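Local coordinates for protein N-acetylneuraminic acid (Sialic acid) synthetase (Leptospira borgpetersenii serovar Hardjo-bovis, PDB 6NCS) that probably makes N-acylneuraminate (sialic acid) or its 9-phosphate, and binds a manganese ion in a TIM barrel, at residues I29-L34 with I227-Y232; N56-Q61 with K99-F104; H231-R236 with S246-E251. All blocks are in the same frame, centred on the assembly; numbering follows the deposited sequence. Where two conformers were deposited one is given.

Contact 1 of 3, residues I29-L34 with I227-Y232; sequences IAEAGL and IIEKHY. With MN (manganese (II) ion), chain C.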
loop_
_atom_site.group_PDB
_atom_site.type_symbol
_atom_site.label_atom_id
_atom_site.label_comp_id
_atom_site.label_asym_id
_atom_site.label_seq_id
_atom_site.Cartn_x
_atom_site.Cartn_y
_atom_site.Cartn_z
ATOM N N ILE A 29 2.381 14.194 -11.262
ATOM C CA ILE A 29 3.319 15.049 -11.985
ATOM C C ILE A 29 3.912 14.234 -13.120
ATOM O O ILE A 29 4.506 13.179 -12.879
ATOM C CB ILE A 29 4.446 15.557 -11.071
ATOM C CG1 ILE A 29 3.899 16.446 -9.948
ATOM C CG2 ILE A 29 5.509 16.325 -11.893
ATOM C CD1 ILE A 29 4.808 16.422 -8.694
ATOM N N ALA A 30 3.786 14.738 -14.348
ATOM C CA ALA A 30 4.466 14.174 -15.505
ATOM C C ALA A 30 5.824 14.855 -15.622
ATOM O O ALA A 30 5.889 16.061 -15.845
ATOM C CB ALA A 30 3.624 14.391 -16.762
ATOM N N GLU A 31 6.913 14.099 -15.435
ATOM C CA GLU A 31 8.258 14.676 -15.496
ATOM C C GLU A 31 8.707 14.625 -16.952
ATOM O O GLU A 31 9.145 13.586 -17.444
ATOM C CB GLU A 31 9.210 13.935 -14.551
ATOM C CG GLU A 31 10.714 13.990 -14.896
ATOM C CD GLU A 31 11.358 15.351 -14.678
ATOM O OE1 GLU A 31 12.486 15.391 -14.136
ATOM O OE2 GLU A 31 10.751 16.376 -15.056
ATOM N N ALA A 32 8.554 15.752 -17.656
ATOM C CA ALA A 32 9.063 15.843 -19.018
ATOM C C ALA A 32 10.581 15.819 -19.025
ATOM O O ALA A 32 11.188 15.334 -19.984
ATOM C CB ALA A 32 8.557 17.113 -19.700
ATOM N N GLY A 33 11.193 16.350 -17.974
ATOM C CA GLY A 33 12.626 16.230 -17.780
ATOM C C GLY A 33 13.380 16.839 -18.940
ATOM O O GLY A 33 13.181 18.011 -19.289
ATOM N N LEU A 34 14.240 16.027 -19.556
ATOM C CA LEU A 34 15.016 16.427 -20.722
ATOM C C LEU A 34 14.582 15.696 -21.984
ATOM O O LEU A 34 15.251 15.802 -23.015
ATOM C CB LEU A 34 16.502 16.186 -20.464
ATOM C CG LEU A 34 17.058 16.973 -19.273
ATOM C CD1 LEU A 34 18.564 16.863 -19.216
ATOM C CD2 LEU A 34 16.636 18.424 -19.364
ATOM N N ILE A 227 1.531 12.110 -3.599
ATOM C CA ILE A 227 1.996 12.744 -4.820
ATOM C C ILE A 227 2.731 11.655 -5.580
ATOM O O ILE A 227 3.425 10.840 -4.964
ATOM C CB ILE A 227 2.944 13.933 -4.534
ATOM C CG1 ILE A 227 2.272 14.998 -3.669
ATOM C CG2 ILE A 227 3.454 14.546 -5.841
ATOM C CD1 ILE A 227 2.449 14.779 -2.146
ATOM N N ILE A 228 2.564 11.616 -6.899
ATOM C CA ILE A 228 3.304 10.687 -7.749
ATOM C C ILE A 228 3.984 11.490 -8.840
ATOM O O ILE A 228 3.329 12.289 -9.528
ATOM C CB ILE A 228 2.399 9.609 -8.375
ATOM C CG1 ILE A 228 1.851 8.665 -7.302
ATOM C CG2 ILE A 228 3.168 8.828 -9.442
ATOM C CD1 ILE A 228 2.917 7.701 -6.730
ATOM N N GLU A 229 5.288 11.271 -9.008
ATOM C CA GLU A 229 6.043 11.832 -10.116
ATOM C C GLU A 229 6.520 10.680 -10.994
ATOM O O GLU A 229 7.031 9.680 -10.482
ATOM C CB GLU A 229 7.230 12.661 -9.609
ATOM C CG GLU A 229 7.996 13.350 -10.717
ATOM C CD GLU A 229 9.148 14.184 -10.191
ATOM O OE1 GLU A 229 10.313 13.839 -10.466
ATOM O OE2 GLU A 229 8.888 15.181 -9.492
ATOM N N LYS A 230 6.332 10.810 -12.303
ATOM C CA LYS A 230 6.689 9.757 -13.247
ATOM C C LYS A 230 7.285 10.398 -14.488
ATOM O O LYS A 230 6.697 11.334 -15.036
ATOM C CB LYS A 230 5.449 8.920 -13.609
ATOM C CG LYS A 230 5.647 7.882 -14.709
ATOM C CD LYS A 230 6.509 6.715 -14.257
ATOM C CE LYS A 230 6.986 5.893 -15.459
ATOM N NZ LYS A 230 7.928 4.796 -15.038
ATOM N N HIS A 231 8.452 9.920 -14.923
ATOM C CA HIS A 231 9.028 10.463 -16.147
ATOM C C HIS A 231 8.108 10.179 -17.326
ATOM O O HIS A 231 7.378 9.183 -17.352
ATOM C CB HIS A 231 10.413 9.878 -16.416
ATOM C CG HIS A 231 11.483 10.444 -15.537
ATOM N ND1 HIS A 231 12.505 11.228 -16.023
ATOM C CD2 HIS A 231 11.682 10.349 -14.200
ATOM C CE1 HIS A 231 13.292 11.592 -15.026
ATOM N NE2 HIS A 231 12.815 11.069 -13.909
ATOM N N TYR A 232 8.170 11.056 -18.322
ATOM C CA TYR A 232 7.115 11.140 -19.316
ATOM C C TYR A 232 7.705 11.476 -20.679
ATOM O O TYR A 232 8.634 12.284 -20.790
ATOM C CB TYR A 232 6.078 12.178 -18.852
ATOM C CG TYR A 232 5.149 12.686 -19.921
ATOM C CD1 TYR A 232 4.276 11.825 -20.578
ATOM C CD2 TYR A 232 5.119 14.034 -20.254
ATOM C CE1 TYR A 232 3.424 12.294 -21.562
ATOM C CE2 TYR A 232 4.256 14.511 -21.229
ATOM C CZ TYR A 232 3.414 13.635 -21.878
ATOM O OH TYR A 232 2.562 14.103 -22.850
HETATM MN MN MN C . 13.748 11.797 -12.034
HETATM O O HOH W 1 11.915 12.269 -11.517
#

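Contact 2 of 3, residues N56-Q61 with K99-F104; sequences NAIKFQ and KNILFF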
loop_
_atom_site.group_PDB
_atom_site.type_symbol
_atom_site.label_atom_id
_atom_site.label_comp_id
_atom_site.label_asym_id
_atom_site.label_seq_id
_atom_site.Cartn_x
_atom_site.Cartn_y
_atom_site.Cartn_z
ATOM N N ASN A 56 -1.965 16.191 -13.280
ATOM C CA ASN A 56 -2.195 17.473 -12.610
ATOM C C ASN A 56 -1.164 18.512 -13.007
ATOM O O ASN A 56 -1.474 19.714 -13.055
ATOM C CB ASN A 56 -2.175 17.310 -11.088
ATOM C CG ASN A 56 -3.229 16.357 -10.594
ATOM O OD1 ASN A 56 -2.977 15.165 -10.427
ATOM N ND2 ASN A 56 -4.427 16.877 -10.344
ATOM N N ALA A 57 0.056 18.074 -13.294
ATOM C CA ALA A 57 1.146 19.000 -13.544
ATOM C C ALA A 57 2.118 18.382 -14.536
ATOM O O ALA A 57 2.215 17.158 -14.646
ATOM C CB ALA A 57 1.865 19.359 -12.236
ATOM N N ILE A 58 2.840 19.240 -15.260
ATOM C CA ILE A 58 3.971 18.803 -16.072
ATOM C C ILE A 58 5.198 19.610 -15.656
ATOM O O ILE A 58 5.119 20.827 -15.443
ATOM C CB ILE A 58 3.678 18.915 -17.587
ATOM C CG1 ILE A 58 4.846 18.377 -18.413
ATOM C CG2 ILE A 58 3.307 20.359 -17.989
ATOM C CD1 ILE A 58 4.517 18.135 -19.879
ATOM N N LYS A 59 6.328 18.914 -15.506
ATOM C CA LYS A 59 7.530 19.471 -14.905
ATOM C C LYS A 59 8.681 19.430 -15.906
ATOM O O LYS A 59 8.857 18.438 -16.621
ATOM C CB LYS A 59 7.913 18.690 -13.637
ATOM C CG LYS A 59 8.969 19.370 -12.784
ATOM C CD LYS A 59 9.395 18.469 -11.624
ATOM C CE LYS A 59 10.347 17.411 -12.125
ATOM N NZ LYS A 59 11.390 18.120 -12.944
ATOM N N PHE A 60 9.462 20.509 -15.950
ATOM C CA PHE A 60 10.632 20.627 -16.818
ATOM C C PHE A 60 11.872 20.831 -15.942
ATOM O O PHE A 60 11.791 20.808 -14.713
ATOM C CB PHE A 60 10.420 21.754 -17.850
ATOM C CG PHE A 60 9.357 21.431 -18.884
ATOM C CD1 PHE A 60 9.702 20.857 -20.099
ATOM C CD2 PHE A 60 8.013 21.671 -18.622
ATOM C CE1 PHE A 60 8.725 20.533 -21.049
ATOM C CE2 PHE A 60 7.028 21.354 -19.560
ATOM C CZ PHE A 60 7.386 20.789 -20.777
ATOM N N GLN A 61 13.039 20.974 -16.568
ATOM C CA GLN A 61 14.293 21.161 -15.841
ATOM C C GLN A 61 14.973 22.433 -16.323
ATOM O O GLN A 61 15.100 22.647 -17.533
ATOM C CB GLN A 61 15.243 19.968 -16.015
ATOM C CG GLN A 61 14.689 18.692 -15.375
ATOM C CD GLN A 61 15.593 17.487 -15.540
ATOM O OE1 GLN A 61 16.767 17.608 -15.881
ATOM N NE2 GLN A 61 15.030 16.301 -15.315
ATOM N N LYS A 99 -4.087 24.846 -21.452
ATOM C CA LYS A 99 -4.548 23.464 -21.420
ATOM C C LYS A 99 -4.957 23.008 -20.022
ATOM O O LYS A 99 -5.251 21.823 -19.833
ATOM C CB LYS A 99 -3.465 22.542 -21.986
ATOM C CG LYS A 99 -3.190 22.741 -23.483
ATOM C CD LYS A 99 -4.474 22.727 -24.285
ATOM C CE LYS A 99 -4.206 22.639 -25.777
ATOM N NZ LYS A 99 -4.270 21.227 -26.257
ATOM N N ASN A 100 -4.968 23.923 -19.048
ATOM C CA ASN A 100 -5.394 23.625 -17.679
ATOM C C ASN A 100 -4.560 22.511 -17.049
ATOM O O ASN A 100 -5.093 21.583 -16.441
ATOM C CB ASN A 100 -6.881 23.264 -17.629
ATOM C CG ASN A 100 -7.770 24.388 -18.094
ATOM O OD1 ASN A 100 -7.585 25.541 -17.705
ATOM N ND2 ASN A 100 -8.740 24.062 -18.938
ATOM N N ILE A 101 -3.241 22.602 -17.197
ATOM C CA ILE A 101 -2.330 21.724 -16.479
ATOM C C ILE A 101 -1.296 22.625 -15.820
ATOM O O ILE A 101 -0.942 23.674 -16.368
ATOM C CB ILE A 101 -1.685 20.662 -17.404
ATOM C CG1 ILE A 101 -0.806 19.697 -16.598
ATOM C CG2 ILE A 101 -0.900 21.308 -18.537
ATOM C CD1 ILE A 101 -0.386 18.438 -17.368
ATOM N N LEU A 102 -0.872 22.271 -14.613
ATOM C CA LEU A 102 0.084 23.121 -13.908
ATOM C C LEU A 102 1.487 22.960 -14.498
ATOM O O LEU A 102 1.939 21.843 -14.743
ATOM C CB LEU A 102 0.076 22.787 -12.418
ATOM C CG LEU A 102 0.969 23.613 -11.492
ATOM C CD1 LEU A 102 0.922 25.088 -11.853
ATOM C CD2 LEU A 102 0.509 23.405 -10.058
ATOM N N PHE A 103 2.170 24.081 -14.749
ATOM C CA PHE A 103 3.559 24.069 -15.215
ATOM C C PHE A 103 4.488 24.370 -14.044
ATOM O O PHE A 103 4.227 25.298 -13.280
ATOM C CB PHE A 103 3.782 25.118 -16.316
ATOM C CG PHE A 103 5.235 25.430 -16.583
ATOM C CD1 PHE A 103 5.958 24.701 -17.520
ATOM C CD2 PHE A 103 5.888 26.447 -15.888
ATOM C CE1 PHE A 103 7.291 24.981 -17.765
ATOM C CE2 PHE A 103 7.227 26.722 -16.130
ATOM C CZ PHE A 103 7.922 25.990 -17.062
ATOM N N PHE A 104 5.571 23.604 -13.905
ATOM C CA PHE A 104 6.667 24.038 -13.037
ATOM C C PHE A 104 7.952 23.360 -13.498
ATOM O O PHE A 104 7.990 22.704 -14.539
ATOM C CB PHE A 104 6.359 23.829 -11.538
ATOM C CG PHE A 104 6.315 22.392 -11.058
ATOM C CD1 PHE A 104 5.365 21.489 -11.531
ATOM C CD2 PHE A 104 7.157 21.980 -10.030
ATOM C CE1 PHE A 104 5.317 20.181 -11.034
ATOM C CE2 PHE A 104 7.095 20.688 -9.521
ATOM C CZ PHE A 104 6.184 19.788 -10.029
#

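Contact 3 of 3, residues H231-R236 with S246-E251; sequences HYTVDR and SAEPKE. With MN (manganese (II) ion), chain C.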
loop_
_atom_site.group_PDB
_atom_site.type_symbol
_atom_site.label_atom_id
_atom_site.label_comp_id
_atom_site.label_asym_id
_atom_site.label_seq_id
_atom_site.Cartn_x
_atom_site.Cartn_y
_atom_site.Cartn_z
ATOM N N HIS A 231 8.452 9.920 -14.923
ATOM C CA HIS A 231 9.028 10.463 -16.147
ATOM C C HIS A 231 8.108 10.179 -17.326
ATOM O O HIS A 231 7.378 9.183 -17.352
ATOM C CB HIS A 231 10.413 9.878 -16.416
ATOM C CG HIS A 231 11.483 10.444 -15.537
ATOM N ND1 HIS A 231 12.505 11.228 -16.023
ATOM C CD2 HIS A 231 11.682 10.349 -14.200
ATOM C CE1 HIS A 231 13.292 11.592 -15.026
ATOM N NE2 HIS A 231 12.815 11.069 -13.909
ATOM N N TYR A 232 8.170 11.056 -18.322
ATOM C CA TYR A 232 7.115 11.140 -19.316
ATOM C C TYR A 232 7.705 11.476 -20.679
ATOM O O TYR A 232 8.634 12.284 -20.790
ATOM C CB TYR A 232 6.078 12.178 -18.852
ATOM C CG TYR A 232 5.149 12.686 -19.921
ATOM C CD1 TYR A 232 4.276 11.825 -20.578
ATOM C CD2 TYR A 232 5.119 14.034 -20.254
ATOM C CE1 TYR A 232 3.424 12.294 -21.562
ATOM C CE2 TYR A 232 4.256 14.511 -21.229
ATOM C CZ TYR A 232 3.414 13.635 -21.878
ATOM O OH TYR A 232 2.562 14.103 -22.850
ATOM N N THR A 233 7.184 10.811 -21.708
ATOM C CA THR A 233 7.583 11.025 -23.092
ATOM C C THR A 233 6.337 10.900 -23.953
ATOM O O THR A 233 5.409 10.168 -23.602
ATOM C CB THR A 233 8.644 10.005 -23.549
ATOM O OG1 THR A 233 8.988 10.234 -24.921
ATOM C CG2 THR A 233 8.130 8.568 -23.402
ATOM N N VAL A 234 6.300 11.618 -25.081
ATOM C CA VAL A 234 5.191 11.362 -25.996
ATOM C C VAL A 234 5.434 10.142 -26.866
ATOM O O VAL A 234 4.481 9.631 -27.465
ATOM C CB VAL A 234 4.852 12.556 -26.906
ATOM C CG1 VAL A 234 4.373 13.741 -26.069
ATOM C CG2 VAL A 234 6.021 12.909 -27.803
ATOM N N ASP A 235 6.670 9.637 -26.923
ATOM C CA ASP A 235 7.004 8.538 -27.823
ATOM C C ASP A 235 8.375 7.967 -27.477
ATOM O O ASP A 235 9.397 8.613 -27.729
ATOM C CB ASP A 235 6.966 9.042 -29.268
ATOM C CG ASP A 235 7.116 7.931 -30.302
ATOM O OD1 ASP A 235 7.309 6.751 -29.934
ATOM O OD2 ASP A 235 7.040 8.261 -31.501
ATOM N N ARG A 236 8.418 6.766 -26.890
ATOM C CA ARG A 236 9.707 6.162 -26.572
ATOM C C ARG A 236 10.529 5.882 -27.826
ATOM O O ARG A 236 11.762 5.868 -27.762
ATOM C CB ARG A 236 9.523 4.867 -25.772
ATOM C CG ARG A 236 9.278 5.089 -24.280
ATOM C CD ARG A 236 9.409 3.792 -23.480
ATOM N NE ARG A 236 8.326 2.866 -23.784
ATOM C CZ ARG A 236 7.128 2.898 -23.202
ATOM N NH1 ARG A 236 6.851 3.807 -22.276
ATOM N NH2 ARG A 236 6.202 2.011 -23.548
ATOM N N SER A 246 10.486 6.311 -19.044
ATOM C CA SER A 246 9.418 7.277 -19.264
ATOM C C SER A 246 8.133 6.598 -19.725
ATOM O O SER A 246 8.157 5.681 -20.546
ATOM C CB SER A 246 9.840 8.327 -20.291
ATOM O OG SER A 246 10.913 9.103 -19.799
ATOM N N ALA A 247 7.008 7.074 -19.194
ATOM C CA ALA A 247 5.688 6.592 -19.572
ATOM C C ALA A 247 5.173 7.375 -20.769
ATOM O O ALA A 247 5.345 8.592 -20.846
ATOM C CB ALA A 247 4.716 6.749 -18.400
ATOM N N GLU A 248 4.542 6.680 -21.704
ATOM C CA GLU A 248 3.916 7.345 -22.842
ATOM C C GLU A 248 2.542 7.874 -22.435
ATOM O O GLU A 248 2.042 7.557 -21.358
ATOM C CB GLU A 248 3.858 6.375 -24.022
ATOM C CG GLU A 248 5.233 6.120 -24.650
ATOM C CD GLU A 248 5.187 5.147 -25.800
ATOM O OE1 GLU A 248 4.161 4.444 -25.956
ATOM O OE2 GLU A 248 6.186 5.086 -26.547
ATOM N N PRO A 249 1.911 8.718 -23.263
ATOM C CA PRO A 249 0.647 9.348 -22.827
ATOM C C PRO A 249 -0.448 8.374 -22.413
ATOM O O PRO A 249 -1.131 8.628 -21.413
ATOM C CB PRO A 249 0.235 10.166 -24.054
ATOM C CG PRO A 249 1.531 10.526 -24.695
ATOM C CD PRO A 249 2.392 9.307 -24.533
ATOM N N LYS A 250 -0.654 7.279 -23.151
ATOM C CA LYS A 250 -1.687 6.330 -22.745
ATOM C C LYS A 250 -1.348 5.673 -21.409
ATOM O O LYS A 250 -2.251 5.376 -20.615
ATOM C CB LYS A 250 -1.890 5.275 -23.837
ATOM N N GLU A 251 -0.060 5.452 -21.137
ATOM C CA GLU A 251 0.340 4.895 -19.849
ATOM C C GLU A 251 0.192 5.923 -18.732
ATOM O O GLU A 251 -0.219 5.581 -17.615
ATOM C CB GLU A 251 1.768 4.360 -19.947
ATOM C CG GLU A 251 1.921 3.346 -21.095
ATOM C CD GLU A 251 3.358 3.130 -21.528
ATOM O OE1 GLU A 251 4.210 3.999 -21.251
ATOM O OE2 GLU A 251 3.635 2.080 -22.151
HETATM MN MN MN C . 13.748 11.797 -12.034
HETATM O O HOH W 2 11.414 11.955 -19.177
HETATM O O HOH W 1 11.915 12.269 -11.517
#

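Contact 1 of 3, residues I29-L34 with I227-Y232
Glu31 and His231 lie side by side where the first and last strands of a TIM barrel meet. Strand 27-33 and strand 227-231 run parallel here, with short axes 4.6 Å apart at closest approach, and so close the barrel. Ile29, Glu31, Glu229 and His231 point to one face, which carries the metal site. Ala30 and Lys230 point to the other, and Leu252 and Leu255 of helix 249-266 pack on that side.

Glu31 can be followed outward. Glu31 CB sits 3.6 Å from Lys230 O. Glu31 CG, swung away from the backbone N (chi1 155°), settles over the centre of the His231 imidazole in a CH-pi contact, 3.5 Å from the ring centroid. The chain bends at chi2 (71°), and the carboxylate plane is turned 65° from the ring. OE2 makes a salt bridge with Lys59 NZ and OE1 a hydrogen bond with Gln61 NE2, so both oxygens are held from strand 57-62. Glu31 OE1 is 4.5 Å from Glu229 OE1. The salt bridge of Glu229 with Lys125 probably eases that repulsion.

The backbones are joined by Ile29 N to Ile228 O, Lys230 N to Ile29 O and Glu31 N to Lys230 O. Tyr232 N to Glu31 O is a weak bond at the end of the row. On the side of Ala30, Ala30 CB meets the Tyr232 ring obliquely, 3.8 Å from Tyr232 CD2. Towards the start of both segments, Ile29 CD1 touches Ile227 CG2.

His231 shares the manganese with His210. His231 NE2 binds the ion at 2.2 Å, and a water on the same ion, 2.0 Å from the manganese, donates a hydrogen bond to Glu229 OE1.

Contact 2 of 3, residues N56-Q61 with K99-F104
Ala57, Lys59, Leu102 and Phe104 share one face of two parallel strands, and Ile58 and Phe103 share the other. Backbone hydrogen bonds pair the strands. Leu102 N gives to Asn56 O, Ile58 N to Leu102 O, Phe104 N to Ile58 O and Phe60 N to Phe104 O (3.0 Å). CA-H...O contacts run between these bonds, among them Lys59 CA to Phe104 O.

The main side-chain contact is a CH-pi interaction. Lys59 CG stands over the centre of the Phe104 ring, 3.9 Å from its centroid, and Lys59 CD lies 3.8 Å from Phe104 CZ. Phe104 CG sits between its own backbone N and carbonyl carbon (chi1 70°). This brings the ring back towards the neighbouring strand, beneath the lysine chain. Ala57 CB reaches the edge of the same ring, 3.7 Å from Phe104 CE1.

Apolar contacts fill the other face. The Phe60 and Phe103 rings meet obliquely, with Phe60 CD2 3.5 Å from Phe103 CE1 and planes 31° apart. Ile101 lays CG1 along the backbone of Ala57, 3.7 Å from Ala57 CA, and sends CD1 to Ile58 CB. Helix 86-98 covers Phe103 through Phe89 and Leu92. That helix ends in a Schellman motif with Asn100 as its C-prime residue, and the chain then enters strand 102-107.

Polar interactions gather at the tip of Lys59. The chain bends at chi3 and chi4, and NZ meets Thr106 OG1 in a hydrogen bond and Phe60 O in a weak one. NZ also hydrogen-bonds a bound citrate, probably from the crystallisation liquor, though it may mark a pocket. The connection between the two strands ends in helix 86-98, giving a beta-alpha-beta crossover, as in a TIM barrel.

Contact 3 of 3, residues H231-R236 with S246-E251
The loop that leaves the last barrel strand pairs here with the start of helix 249-266. From His231 on, the two segments are held by Ala247 N to His231 O (2.8 Å) and Thr233 N to Ala247 O, a single bridge of Tyr232 with Ala247. A water accepts weakly from His231 ND1, the ring nitrogen not bound to the metal, and donates to Ser246 OG.

Arg236 carries the outer end. Arg236 NH1 and NH2 grip Glu251 end-on, NH1 to Glu251 OE1 at 2.8 Å and NH2 to Glu251 OE2 at 2.9 Å. Both bonds use syn lone pairs, with the two flat groups nearly coplanar. NH1 also gives to Ser246 O at the guanidinium edge. The Glu248 carboxylate stacks on one face, its plane turned by 10°. Glu248 OE2 takes Arg236 N at 2.8 Å through the anti lone pair, while OE1 makes only a long charge contact with NH2.

Pro249 CG meets the edge of the Tyr232 ring, 4.1 Å from Tyr232 CE1. Glu248 is the N-cap residue, and its backbone N gives to Glu251 OE1, three residues on. This is one half of a capping-box arrangement at a helix N-terminus.

Overall arrangement
Contacts 1 and 2 are buried and belong to one parallel sheet, in which strands 27-33 and 57-62 are neighbours. Contact 3 is only partly buried and lies farther from the centre of the chain. It shares His231 and Tyr232 with contact 1, and the chain passes there from the last strand into the loop of contact 3. The chemistry changes with place. Contact 1 sets charged side chains and the manganese ligand on one barrel face. Contact 2 is mostly apolar and aromatic. Contact 3 is built on one arginine between two glutamates, around a helix start. Tyr232 also packs on Ile58, which joins contacts 2 and 3.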